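Local structure of TRAP-type transporter, periplasmic component (Cupriavidus necator, 4P8B) at residues A[162-165]-A[169-172]. The protein binds (S)-2-acetolactate and probably serves as the periplasmic solute-binding component of a TRAP-type transporter. Residues are numbered along the deposited sequence; the frame is centred on the assembly and turned at random.
Sequences REIR and DLKG
CG2 of Ile164 packs 3.6 Å from CD1 of Leu170, the two side chains crossing at about a right angle with CG of Leu170 also resting near CD1 of Ile164. This is the dense part of the contact: both residues are buried, Phe312 of helix 306-315 touches each of them, and Val157 lies against Ile164. Beside this apolar patch the carboxylate of Asp169 points toward 162-165 and takes the backbone N-H of Arg165 on the anti lone pair of OD2, in a nearly straight bond (N to OD2 2.8 Å, 168°). Its other oxygen, OD1, forms a salt bridge with Lys166, so both carboxylate oxygens are held. The segments belong to the loop from strand 156-159 to strand 174-177 in this family 7 solute-binding protein, with the side chain of Leu170 about 12 Å from that of Arg176, which binds acetolactate. The outer side rests on Arg162, its chain extended from CG to NE. NE meets a lone pair of Asp169 O at 2.7 Å in the carbonyl plane, but the bond is bent (133°) and the oxygen tilted from the guanidinium plane; NH2 adds a weak bond to it. Exposed Lys171 carries its side-chain end away from 162-165. Arg165 leads away from Asp169, its guanidinium paired with Glu308 and, through NH1, with Glu163 OE2, which also meets Thr302.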
loop_
_atom_site.group_PDB
_atom_site.type_symbol
_atom_site.label_atom_id
_atom_site.label_comp_id
_atom_site.label_asym_id
_atom_site.label_seq_id
_atom_site.Cartn_x
_atom_site.Cartn_y
_atom_site.Cartn_z
ATOM N N ARG A 162 7.678 14.654 -18.386
ATOM C CA ARG A 162 6.574 15.474 -18.884
ATOM C C ARG A 162 5.320 15.301 -18.068
ATOM O O ARG A 162 5.132 14.328 -17.345
ATOM C CB ARG A 162 6.270 15.128 -20.353
ATOM C CG ARG A 162 5.871 13.671 -20.566
ATOM C CD ARG A 162 5.572 13.389 -22.042
ATOM N NE ARG A 162 5.326 11.976 -22.328
ATOM C CZ ARG A 162 6.269 11.054 -22.527
ATOM N NH1 ARG A 162 7.561 11.370 -22.463
ATOM N NH2 ARG A 162 5.920 9.799 -22.783
ATOM N N GLU A 163 4.426 16.260 -18.218
ATOM C CA GLU A 163 3.124 16.197 -17.579
ATOM C C GLU A 163 2.276 15.056 -18.137
ATOM O O GLU A 163 2.255 14.838 -19.348
ATOM C CB GLU A 163 2.423 17.527 -17.802
ATOM C CG GLU A 163 1.055 17.576 -17.196
ATOM C CD GLU A 163 0.376 18.919 -17.368
ATOM O OE1 GLU A 163 0.565 19.572 -18.424
ATOM O OE2 GLU A 163 -0.348 19.345 -16.445
ATOM N N ILE A 164 1.595 14.333 -17.254
ATOM C CA ILE A 164 0.662 13.282 -17.652
ATOM C C ILE A 164 -0.781 13.754 -17.453
ATOM O O ILE A 164 -1.234 14.013 -16.327
ATOM C CB ILE A 164 0.898 11.997 -16.840
ATOM C CG1 ILE A 164 2.302 11.460 -17.080
ATOM C CG2 ILE A 164 -0.163 10.956 -17.163
ATOM C CD1 ILE A 164 2.605 10.180 -16.292
ATOM N N ARG A 165 -1.498 13.935 -18.559
ATOM C CA ARG A 165 -2.909 14.292 -18.494
ATOM C C ARG A 165 -3.811 13.251 -19.145
ATOM O O ARG A 165 -5.017 13.276 -18.938
ATOM C CB ARG A 165 -3.147 15.637 -19.187
ATOM C CG ARG A 165 -2.406 16.840 -18.599
ATOM C CD ARG A 165 -3.063 18.181 -19.035
ATOM N NE ARG A 165 -4.337 18.321 -18.327
ATOM C CZ ARG A 165 -4.482 18.931 -17.148
ATOM N NH1 ARG A 165 -3.457 19.553 -16.571
ATOM N NH2 ARG A 165 -5.667 18.943 -16.545
ATOM N N ASP A 169 0.081 10.238 -23.045
ATOM C CA ASP A 169 1.279 10.862 -22.484
ATOM C C ASP A 169 2.233 9.855 -21.847
ATOM O O ASP A 169 3.414 10.150 -21.653
ATOM C CB ASP A 169 0.890 11.895 -21.424
ATOM C CG ASP A 169 0.080 13.041 -21.984
ATOM O OD1 ASP A 169 0.105 13.279 -23.218
ATOM O OD2 ASP A 169 -0.609 13.712 -21.189
ATOM N N LEU A 170 1.727 8.676 -21.491
ATOM C CA LEU A 170 2.579 7.649 -20.912
ATOM C C LEU A 170 3.306 6.785 -21.932
ATOM O O LEU A 170 4.077 5.903 -21.534
ATOM C CB LEU A 170 1.746 6.729 -20.029
ATOM C CG LEU A 170 1.236 7.322 -18.730
ATOM C CD1 LEU A 170 -0.195 7.783 -18.850
ATOM C CD2 LEU A 170 1.358 6.271 -17.613
ATOM N N LYS A 171 3.097 7.022 -23.223
ATOM C CA LYS A 171 3.628 6.113 -24.219
ATOM C C LYS A 171 5.145 6.037 -24.103
ATOM O O LYS A 171 5.832 7.058 -24.110
ATOM C CB LYS A 171 3.224 6.522 -25.635
ATOM C CG LYS A 171 3.685 5.513 -26.672
ATOM C CD LYS A 171 2.921 5.618 -27.973
ATOM C CE LYS A 171 3.359 6.824 -28.778
ATOM N NZ LYS A 171 3.603 6.473 -30.211
ATOM N N GLY A 172 5.648 4.815 -23.975
ATOM C CA GLY A 172 7.079 4.572 -23.908
ATOM C C GLY A 172 7.744 4.898 -22.583
ATOM O O GLY A 172 8.937 4.678 -22.436
#